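Local coordinates for protein tRNA dimethylallyltransferase (Staphylococcus epidermidis ATCC 12228, PDB 3D3Q) that probably transfers a dimethylallyl group from dimethylallyl diphosphate onto adenine 37 of tRNAs that read codons beginning with uridine, at residues Gly258-Met262 / Glu263-Glu267; Leu107-Gln110 / Ser111-Asn115; Glu139-Asn143 / Asn144-Glu148; Asp68-Pro71 / Pro72-Phe76. All coordinates share one frame; numbering follows the deposited sequence.

In the fold
Each contact is local and joins side chains a few residues apart. The four follow one another along the chain, and none nests in or crosses another. The chain reaches contact 4 first, residues 68-76, a proline-rich turn in the loop between strand 64-65 and helix 78-94. Contact 2, residues 107-115, spans nearly all of helix 106-113 and its exit. The two touch where Y108 packs on F76. Contact 3, residues 139-148, closes the loop between helices 125-136 and 143-153. Contact 1, residues 258-267, covers the short loop after helix 252-257 and the start of helix 262-286. Contacts 3 and 4 lie on opposite sides of the chain's centre, their centres about 52 Å apart.

Contact 1: residues Gly258-Met262 / Glu263-Glu267; sequences GNISM and ENAVE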
loop_
_atom_site.group_PDB
_atom_site.type_symbol
_atom_site.label_atom_id
_atom_site.label_comp_id
_atom_site.label_asym_id
_atom_site.label_seq_id
_atom_site.Cartn_x
_atom_site.Cartn_y
_atom_site.Cartn_z
ATOM N N GLY A 258 13.381 -19.718 23.690
ATOM C CA GLY A 258 13.754 -21.103 23.517
ATOM C C GLY A 258 12.547 -22.007 23.452
ATOM O O GLY A 258 12.643 -23.209 23.707
ATOM N N ASN A 259 11.399 -21.438 23.118
ATOM C CA ASN A 259 10.188 -22.235 23.020
ATOM C C ASN A 259 9.956 -22.678 21.585
ATOM O O ASN A 259 9.254 -23.652 21.330
ATOM C CB ASN A 259 8.989 -21.441 23.536
ATOM C CG ASN A 259 9.089 -21.148 25.012
ATOM O OD1 ASN A 259 9.103 -19.986 25.428
ATOM N ND2 ASN A 259 9.177 -22.200 25.817
ATOM N N ILE A 260 10.565 -21.967 20.649
ATOM C CA ILE A 260 10.421 -22.321 19.249
ATOM C C ILE A 260 11.792 -22.261 18.560
ATOM O O ILE A 260 12.667 -21.480 18.959
ATOM C CB ILE A 260 9.391 -21.388 18.574
ATOM C CG1 ILE A 260 9.228 -21.755 17.103
ATOM C CG2 ILE A 260 9.799 -19.934 18.754
ATOM C CD1 ILE A 260 8.173 -20.936 16.382
ATOM N N SER A 261 11.996 -23.104 17.547
ATOM C CA SER A 261 13.286 -23.150 16.840
ATOM C C SER A 261 13.403 -22.036 15.819
ATOM O O SER A 261 12.407 -21.571 15.287
ATOM C CB SER A 261 13.468 -24.502 16.141
ATOM O OG SER A 261 12.508 -24.683 15.124
HETATM N N MSE A 262 14.631 -21.616 15.547
HETATM C CA MSE A 262 14.861 -20.552 14.585
HETATM C C MSE A 262 14.280 -20.925 13.225
HETATM O O MSE A 262 13.635 -20.106 12.571
HETATM C CB MSE A 262 16.363 -20.275 14.454
HETATM C CG MSE A 262 16.735 -19.116 13.524
HETATM SE SE MSE A 262 16.350 -17.348 14.258
HETATM C CE MSE A 262 14.518 -17.218 13.655
ATOM N N GLU A 263 14.503 -22.167 12.809
ATOM C CA GLU A 263 14.009 -22.649 11.521
ATOM C C GLU A 263 12.509 -22.470 11.378
ATOM O O GLU A 263 12.033 -21.774 10.478
ATOM C CB GLU A 263 14.366 -24.126 11.339
ATOM C CG GLU A 263 15.867 -24.373 11.223
ATOM C CD GLU A 263 16.557 -24.632 12.554
ATOM O OE1 GLU A 263 17.807 -24.689 12.556
ATOM O OE2 GLU A 263 15.860 -24.797 13.584
ATOM N N ASN A 264 11.775 -23.117 12.279
ATOM C CA ASN A 264 10.320 -23.056 12.308
ATOM C C ASN A 264 9.796 -21.614 12.349
ATOM O O ASN A 264 8.870 -21.254 11.613
ATOM C CB ASN A 264 9.806 -23.854 13.506
ATOM C CG ASN A 264 9.934 -25.352 13.292
ATOM O OD1 ASN A 264 9.618 -26.146 14.171
ATOM N ND2 ASN A 264 10.391 -25.745 12.103
ATOM N N ALA A 265 10.401 -20.794 13.201
ATOM C CA ALA A 265 10.020 -19.397 13.335
ATOM C C ALA A 265 10.192 -18.670 12.007
ATOM O O ALA A 265 9.269 -18.007 11.529
ATOM C CB ALA A 265 10.866 -18.730 14.408
ATOM N N VAL A 266 11.372 -18.781 11.412
ATOM C CA VAL A 266 11.621 -18.119 10.144
ATOM C C VAL A 266 10.615 -18.578 9.106
ATOM O O VAL A 266 10.189 -17.798 8.257
ATOM C CB VAL A 266 13.040 -18.409 9.630
ATOM C CG1 VAL A 266 13.240 -17.761 8.262
ATOM C CG2 VAL A 266 14.058 -17.872 10.624
ATOM N N GLU A 267 10.240 -19.851 9.177
ATOM C CA GLU A 267 9.265 -20.405 8.246
ATOM C C GLU A 267 7.941 -19.645 8.363
ATOM O O GLU A 267 7.288 -19.351 7.357
ATOM C CB GLU A 267 9.024 -21.872 8.554
ATOM C CG GLU A 267 7.807 -22.395 7.854
ATOM C CD GLU A 267 8.095 -23.597 6.999
ATOM O OE1 GLU A 267 8.226 -24.705 7.573
ATOM O OE2 GLU A 267 8.219 -23.425 5.762
#
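S261 ends an extended pair of residues at the start of helix 262-286, and its O takes a straight bond from A265 N (3.0 Å, 165°). One residue on, V266 N gives to M262 O at 2.9 Å. The side chain of S261 works beside its backbone. OG sits between the backbone N and the carbonyl carbon (chi1 65°), facing the first turn. There S261 OG accepts a weak hydrogen bond from N264 N at 3.3 Å. This makes S261 the N-cap of the helix. I260 and M262, on either side of the cap in sequence, both reach back to helix 252-257 across the short connection. I260, just before the cap, lays its extended chain along the helix start. I260 CD1 touches A265 CB at 4.0 Å, and the side chain also packs on P254 and V255. M262 is selenomethionine. Its chain leaves with CG anti to the backbone N (chi1 -177°), then bends twice. It rests on L252, but the modelled place of its chain end is doubtful. The carboxylate of E263 comes back over the cap, with E263 OE2 3.5 Å from S261 CB. This is van der Waals contact beside the serine.

Contact 2: residues Leu107-Gln110 / Ser111-Asn115; sequences LYIQ and SLLYN
L107 meets S111 through its carbonyl oxygen, which accepts two bonds from that one residue. S111 N approaches L107 O head-on at 2.8 Å, nearly in line with the C=O bond. S111 OG donates to L107 O at 2.7 Å, from well above the carbonyl plane. The serine hydroxyl stands beside its own backbone N (chi1 -55°), turned back toward the preceding turn. Y108 contributes its carbonyl, where L112 CB rests 3.5 Å from Y108 O. The Y108 ring points away from residues 111-115 and lies close to T105, a probable tRNA contact. I109 and L113 run side by side and point the same way, with I109 CG2 and L113 CD1 3.5 Å apart. I109 O accepts from L113 N at 3.0 Å. Q110 O receives a straight bond from Y114 N (2.8 Å, 171°), although Y114 has already left helical geometry. L113 CB lies over the centre of one face of the Y114 ring, while Y114 CD2 approaches Q110 CB at 4.1 Å. Helix 106-113 ends here, and L112 packs on F81 and I89 of helix 78-94. Both the N-H and the O-H of S111 are spent on L107 O, and the partly exposed serine needs no outside acceptor for its hydroxyl proton. The I109 and L113 pair offers an apolar surface to F284 and M288.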
loop_
_atom_site.group_PDB
_atom_site.type_symbol
_atom_site.label_atom_id
_atom_site.label_comp_id
_atom_site.label_asym_id
_atom_site.label_seq_id
_atom_site.Cartn_x
_atom_site.Cartn_y
_atom_site.Cartn_z
ATOM N N LEU A 107 -6.143 0.930 5.122
ATOM C CA LEU A 107 -6.781 1.775 6.115
ATOM C C LEU A 107 -6.117 3.143 6.170
ATOM O O LEU A 107 -6.734 4.140 5.809
ATOM C CB LEU A 107 -6.734 1.134 7.501
ATOM C CG LEU A 107 -7.903 0.239 7.943
ATOM C CD1 LEU A 107 -7.529 -0.396 9.280
ATOM C CD2 LEU A 107 -9.189 1.051 8.078
ATOM N N TYR A 108 -4.857 3.186 6.597
ATOM C CA TYR A 108 -4.113 4.439 6.706
ATOM C C TYR A 108 -4.208 5.334 5.486
ATOM O O TYR A 108 -4.228 6.548 5.615
ATOM C CB TYR A 108 -2.635 4.169 6.985
ATOM C CG TYR A 108 -2.346 3.592 8.346
ATOM C CD1 TYR A 108 -1.601 4.313 9.277
ATOM C CD2 TYR A 108 -2.818 2.320 8.702
ATOM C CE1 TYR A 108 -1.330 3.790 10.536
ATOM C CE2 TYR A 108 -2.556 1.781 9.961
ATOM C CZ TYR A 108 -1.808 2.527 10.878
ATOM O OH TYR A 108 -1.544 2.013 12.133
ATOM N N ILE A 109 -4.254 4.743 4.301
ATOM C CA ILE A 109 -4.317 5.545 3.102
ATOM C C ILE A 109 -5.697 6.085 2.781
ATOM O O ILE A 109 -5.838 7.263 2.469
ATOM C CB ILE A 109 -3.785 4.775 1.899
ATOM C CG1 ILE A 109 -2.335 4.396 2.146
ATOM C CG2 ILE A 109 -3.872 5.628 0.647
ATOM C CD1 ILE A 109 -1.424 5.591 2.442
ATOM N N GLN A 110 -6.726 5.249 2.847
ATOM C CA GLN A 110 -8.050 5.760 2.541
ATOM C C GLN A 110 -8.533 6.705 3.638
ATOM O O GLN A 110 -9.175 7.728 3.366
ATOM C CB GLN A 110 -9.059 4.620 2.326
ATOM C CG GLN A 110 -9.660 4.009 3.570
ATOM C CD GLN A 110 -10.931 3.222 3.259
ATOM O OE1 GLN A 110 -11.505 2.578 4.138
ATOM N NE2 GLN A 110 -11.378 3.281 2.001
ATOM N N SER A 111 -8.204 6.385 4.880
ATOM C CA SER A 111 -8.619 7.224 5.999
ATOM C C SER A 111 -8.108 8.644 5.781
ATOM O O SER A 111 -8.747 9.620 6.182
ATOM C CB SER A 111 -8.074 6.648 7.313
ATOM O OG SER A 111 -8.471 5.297 7.478
ATOM N N LEU A 112 -6.961 8.741 5.117
ATOM C CA LEU A 112 -6.327 10.022 4.819
ATOM C C LEU A 112 -6.844 10.668 3.548
ATOM O O LEU A 112 -6.842 11.889 3.417
ATOM C CB LEU A 112 -4.806 9.836 4.687
ATOM C CG LEU A 112 -3.978 10.972 4.072
ATOM C CD1 LEU A 112 -4.101 12.253 4.897
ATOM C CD2 LEU A 112 -2.541 10.521 3.982
ATOM N N LEU A 113 -7.278 9.848 2.605
ATOM C CA LEU A 113 -7.759 10.371 1.338
ATOM C C LEU A 113 -9.222 10.796 1.343
ATOM O O LEU A 113 -9.579 11.802 0.735
ATOM C CB LEU A 113 -7.529 9.336 0.233
ATOM C CG LEU A 113 -6.057 8.960 0.029
ATOM C CD1 LEU A 113 -5.953 7.859 -1.002
ATOM C CD2 LEU A 113 -5.271 10.187 -0.411
ATOM N N TYR A 114 -10.054 10.051 2.058
ATOM C CA TYR A 114 -11.481 10.327 2.093
ATOM C C TYR A 114 -12.019 10.601 3.479
ATOM O O TYR A 114 -11.535 10.041 4.453
ATOM C CB TYR A 114 -12.226 9.131 1.509
ATOM C CG TYR A 114 -11.637 8.647 0.208
ATOM C CD1 TYR A 114 -11.542 9.503 -0.875
ATOM C CD2 TYR A 114 -11.170 7.338 0.066
ATOM C CE1 TYR A 114 -11.000 9.089 -2.068
ATOM C CE2 TYR A 114 -10.621 6.902 -1.135
ATOM C CZ TYR A 114 -10.542 7.799 -2.204
ATOM O OH TYR A 114 -10.017 7.439 -3.416
ATOM N N ASN A 115 -13.035 11.448 3.563
ATOM C CA ASN A 115 -13.647 11.759 4.843
ATOM C C ASN A 115 -14.904 10.964 5.089
ATOM O O ASN A 115 -15.947 11.549 5.350
ATOM C CB ASN A 115 -14.012 13.224 4.908
ATOM C CG ASN A 115 -12.912 14.057 5.449
ATOM O OD1 ASN A 115 -13.087 15.251 5.649
ATOM N ND2 ASN A 115 -11.753 13.437 5.699
#

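Contact 3: residues Glu139-Asn143 / Asn144-Glu148; sequences EHLNN and NKLHE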
loop_
_atom_site.group_PDB
_atom_site.type_symbol
_atom_site.label_atom_id
_atom_site.label_comp_id
_atom_site.label_asym_id
_atom_site.label_seq_id
_atom_site.Cartn_x
_atom_site.Cartn_y
_atom_site.Cartn_z
ATOM N N GLU A 139 -15.163 -13.942 -20.397
ATOM C CA GLU A 139 -14.176 -13.579 -21.414
ATOM C C GLU A 139 -14.774 -13.882 -22.787
ATOM O O GLU A 139 -14.425 -13.246 -23.777
ATOM C CB GLU A 139 -12.879 -14.372 -21.222
ATOM C CG GLU A 139 -12.051 -13.994 -19.982
ATOM C CD GLU A 139 -10.750 -14.807 -19.860
ATOM O OE1 GLU A 139 -10.836 -16.056 -19.751
ATOM O OE2 GLU A 139 -9.643 -14.204 -19.864
ATOM N N HIS A 140 -15.682 -14.850 -22.840
ATOM C CA HIS A 140 -16.321 -15.193 -24.092
ATOM C C HIS A 140 -17.112 -14.002 -24.636
ATOM O O HIS A 140 -16.907 -13.570 -25.770
ATOM C CB HIS A 140 -17.257 -16.387 -23.905
ATOM C CG HIS A 140 -18.547 -16.256 -24.660
ATOM N ND1 HIS A 140 -18.599 -16.144 -26.035
ATOM C CD2 HIS A 140 -19.828 -16.150 -24.227
ATOM C CE1 HIS A 140 -19.854 -15.975 -26.417
ATOM N NE2 HIS A 140 -20.621 -15.973 -25.339
ATOM N N LEU A 141 -18.019 -13.482 -23.815
ATOM C CA LEU A 141 -18.869 -12.358 -24.191
ATOM C C LEU A 141 -18.148 -11.269 -24.950
ATOM O O LEU A 141 -17.050 -10.834 -24.574
ATOM C CB LEU A 141 -19.525 -11.734 -22.951
ATOM C CG LEU A 141 -20.855 -12.251 -22.392
ATOM C CD1 LEU A 141 -20.732 -13.696 -21.908
ATOM C CD2 LEU A 141 -21.268 -11.334 -21.249
ATOM N N ASN A 142 -18.777 -10.814 -26.021
ATOM C CA ASN A 142 -18.188 -9.752 -26.823
ATOM C C ASN A 142 -18.206 -8.461 -26.019
ATOM O O ASN A 142 -18.670 -8.430 -24.882
ATOM C CB ASN A 142 -18.991 -9.566 -28.101
ATOM C CG ASN A 142 -20.429 -9.252 -27.822
ATOM O OD1 ASN A 142 -20.759 -8.157 -27.365
ATOM N ND2 ASN A 142 -21.306 -10.221 -28.081
ATOM N N ASN A 143 -17.706 -7.393 -26.620
ATOM C CA ASN A 143 -17.672 -6.111 -25.942
ATOM C C ASN A 143 -19.044 -5.591 -25.528
ATOM O O ASN A 143 -19.212 -5.099 -24.413
ATOM C CB ASN A 143 -16.983 -5.080 -26.821
ATOM C CG ASN A 143 -15.630 -4.692 -26.296
ATOM O OD1 ASN A 143 -14.854 -4.041 -26.994
ATOM N ND2 ASN A 143 -15.338 -5.081 -25.060
ATOM N N ASN A 144 -20.024 -5.697 -26.421
ATOM C CA ASN A 144 -21.374 -5.220 -26.127
ATOM C C ASN A 144 -22.188 -6.167 -25.246
ATOM O O ASN A 144 -22.937 -5.719 -24.377
ATOM C CB ASN A 144 -22.148 -4.927 -27.425
ATOM C CG ASN A 144 -22.047 -3.458 -27.865
ATOM O OD1 ASN A 144 -22.567 -2.551 -27.201
ATOM N ND2 ASN A 144 -21.379 -3.224 -28.992
ATOM N N LYS A 145 -22.048 -7.470 -25.449
ATOM C CA LYS A 145 -22.813 -8.408 -24.641
ATOM C C LYS A 145 -22.410 -8.267 -23.176
ATOM O O LYS A 145 -23.254 -8.340 -22.287
ATOM C CB LYS A 145 -22.595 -9.842 -25.126
ATOM C CG LYS A 145 -23.714 -10.811 -24.742
ATOM C CD LYS A 145 -23.398 -12.248 -25.206
ATOM C CE LYS A 145 -24.499 -13.251 -24.840
ATOM N NZ LYS A 145 -24.046 -14.647 -25.098
ATOM N N LEU A 146 -21.121 -8.046 -22.936
ATOM C CA LEU A 146 -20.604 -7.878 -21.579
ATOM C C LEU A 146 -21.074 -6.556 -20.979
ATOM O O LEU A 146 -21.207 -6.427 -19.759
ATOM C CB LEU A 146 -19.078 -7.905 -21.580
ATOM C CG LEU A 146 -18.416 -7.635 -20.226
ATOM C CD1 LEU A 146 -18.616 -8.832 -19.325
ATOM C CD2 LEU A 146 -16.927 -7.353 -20.409
ATOM N N HIS A 147 -21.305 -5.574 -21.850
ATOM C CA HIS A 147 -21.773 -4.250 -21.440
ATOM C C HIS A 147 -23.228 -4.346 -21.012
ATOM O O HIS A 147 -23.625 -3.730 -20.024
ATOM C CB HIS A 147 -21.644 -3.261 -22.599
ATOM C CG HIS A 147 -21.905 -1.836 -22.215
ATOM N ND1 HIS A 147 -21.128 -1.155 -21.303
ATOM C CD2 HIS A 147 -22.830 -0.948 -22.653
ATOM C CE1 HIS A 147 -21.555 0.089 -21.199
ATOM N NE2 HIS A 147 -22.588 0.240 -22.008
ATOM N N GLU A 148 -24.013 -5.115 -21.776
ATOM C CA GLU A 148 -25.437 -5.320 -21.487
ATOM C C GLU A 148 -25.496 -5.899 -20.080
ATOM O O GLU A 148 -26.264 -5.443 -19.235
ATOM C CB GLU A 148 -26.095 -6.345 -22.441
ATOM C CG GLU A 148 -25.943 -6.153 -23.978
ATOM C CD GLU A 148 -26.538 -4.859 -24.541
ATOM O OE1 GLU A 148 -26.532 -4.692 -25.793
ATOM O OE2 GLU A 148 -27.002 -4.008 -23.744
#
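L141 packs against L146 in the first turn of helix 143-153, and this is the close-fitting part of the contact. L141 CD2 lies 3.5 Å from L146 CA and also reaches L146 CB. L146 is the buried residue here. L146 N closes the turn on N142 O at 3.2 Å, and H147 N follows with a weak bond to N143 O. The solvent side is looser and belongs to N142, K145 and H140. N142 is the N-cap. Its CG stands between the backbone N and the carbonyl carbon (chi1 58°), which turns the amide over the start of the helix. N142 OD1 accepts from K145 N, but the modelled length of this capping bond is too short to trust. The amide lies across K145, with N142 ND2 3.2 Å from K145 CB. The extended K145 chain carries its methylenes across L141 at about a right angle, and K145 CD is 3.8 Å from L141 CG. K145 NZ ends at the edge of the H140 ring, 3.7 Å from H140 NE2, near the ring plane. On the inner side, L146 packs on L170 and I173 of helix 166-179. R166 at the start of that helix bonds L141 O, and P163 in the loop before it touches N144 and H147. The connection from helix 125-136 is thus laid against helix 166-179.

Contact 4: residues Asp68-Pro71 / Pro72-Phe76; sequences DILP and PDASF
L70 places CG anti to its carbonyl carbon (chi1 -56°), which carries its branch to the side where the F76 ring lies. F76 places its ring anti to the backbone N (chi1 -155°), and this brings the ring edge atom CD1 up to the leucine. L70 CD1 touches F76 CD1 at 3.7 Å. The side chains cross at about a right angle, and the L70 methyl approaches the ring obliquely. The other end of the leucine is used as well: L70 CB lies 3.6 Å from A74 CB. A74 CB also sits 3.5 Å from P71 CD. It meets both L70 CB and P71 CD on the same side. The backbone here forms a type I beta turn from P71 to A74, with P72 and D73 at its two central positions. A74 N gives a bond to P71 O (2.9 Å, 154°), coming from above the carbonyl plane. The fixed phi of P72 suits the second position of such a turn. D73 turns its carboxylate back over the first proline, where D73 OD1 is 3.7 Å from P71 CG. The chain then runs on, and F76 packs on F81 of helix 78-94. R84 of the same helix lies against L70 and I69. P72 packs on F238, and P72 O accepts from the hydroxyl of S243. The F76 side chain is about 9 Å from that of T105, nearest atoms, and T105 is a probable tRNA contact.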
loop_
_atom_site.group_PDB
_atom_site.type_symbol
_atom_site.label_atom_id
_atom_site.label_comp_id
_atom_site.label_asym_id
_atom_site.label_seq_id
_atom_site.Cartn_x
_atom_site.Cartn_y
_atom_site.Cartn_z
ATOM N N ASP A 68 10.663 7.544 13.172
ATOM C CA ASP A 68 11.331 7.667 14.470
ATOM C C ASP A 68 10.757 8.841 15.253
ATOM O O ASP A 68 11.502 9.680 15.773
ATOM C CB ASP A 68 12.838 7.885 14.310
ATOM C CG ASP A 68 13.559 6.659 13.794
ATOM O OD1 ASP A 68 13.330 5.557 14.342
ATOM O OD2 ASP A 68 14.368 6.794 12.856
ATOM N N ILE A 69 9.433 8.909 15.329
ATOM C CA ILE A 69 8.779 9.986 16.048
ATOM C C ILE A 69 8.184 9.523 17.377
ATOM O O ILE A 69 7.665 10.331 18.142
ATOM C CB ILE A 69 7.658 10.606 15.205
ATOM C CG1 ILE A 69 6.642 9.531 14.808
ATOM C CG2 ILE A 69 8.243 11.284 13.987
ATOM C CD1 ILE A 69 5.415 10.075 14.109
ATOM N N LEU A 70 8.273 8.226 17.659
ATOM C CA LEU A 70 7.735 7.678 18.904
ATOM C C LEU A 70 8.576 6.513 19.416
ATOM O O LEU A 70 9.325 5.909 18.667
ATOM C CB LEU A 70 6.301 7.191 18.665
ATOM C CG LEU A 70 5.295 8.187 18.114
ATOM C CD1 LEU A 70 4.121 7.438 17.553
ATOM C CD2 LEU A 70 4.875 9.135 19.205
ATOM N N PRO A 71 8.486 6.204 20.719
ATOM C CA PRO A 71 9.239 5.088 21.299
ATOM C C PRO A 71 8.384 3.841 21.073
ATOM O O PRO A 71 7.193 3.949 20.811
ATOM C CB PRO A 71 9.333 5.463 22.766
ATOM C CG PRO A 71 8.005 6.096 22.999
ATOM C CD PRO A 71 7.865 7.004 21.783
ATOM N N PRO A 72 8.973 2.643 21.186
ATOM C CA PRO A 72 8.248 1.383 20.974
ATOM C C PRO A 72 6.941 1.218 21.750
ATOM O O PRO A 72 5.937 0.739 21.202
ATOM C CB PRO A 72 9.282 0.328 21.336
ATOM C CG PRO A 72 10.560 0.976 20.886
ATOM C CD PRO A 72 10.402 2.382 21.426
ATOM N N ASP A 73 6.946 1.621 23.020
ATOM C CA ASP A 73 5.767 1.507 23.899
ATOM C C ASP A 73 4.667 2.518 23.580
ATOM O O ASP A 73 3.585 2.495 24.188
ATOM C CB ASP A 73 6.201 1.663 25.366
ATOM C CG ASP A 73 6.866 3.010 25.646
ATOM O OD1 ASP A 73 6.178 4.056 25.516
ATOM O OD2 ASP A 73 8.070 3.023 26.007
ATOM N N ALA A 74 4.950 3.412 22.636
ATOM C CA ALA A 74 3.978 4.424 22.241
ATOM C C ALA A 74 2.881 3.784 21.415
ATOM O O ALA A 74 3.048 2.694 20.876
ATOM C CB ALA A 74 4.663 5.530 21.447
ATOM N N SER A 75 1.760 4.476 21.315
ATOM C CA SER A 75 0.639 3.954 20.563
ATOM C C SER A 75 0.449 4.696 19.249
ATOM O O SER A 75 0.736 5.888 19.144
ATOM C CB SER A 75 -0.629 4.036 21.408
ATOM O OG SER A 75 -1.763 3.708 20.626
ATOM N N PHE A 76 -0.031 3.978 18.244
ATOM C CA PHE A 76 -0.256 4.579 16.952
ATOM C C PHE A 76 -1.550 4.039 16.366
ATOM O O PHE A 76 -2.065 3.013 16.823
ATOM C CB PHE A 76 0.919 4.290 16.027
ATOM C CG PHE A 76 1.081 5.301 14.944
ATOM C CD1 PHE A 76 1.290 6.638 15.257
ATOM C CD2 PHE A 76 0.983 4.934 13.611
ATOM C CE1 PHE A 76 1.404 7.603 14.254
ATOM C CE2 PHE A 76 1.097 5.894 12.597
ATOM C CZ PHE A 76 1.304 7.232 12.926
#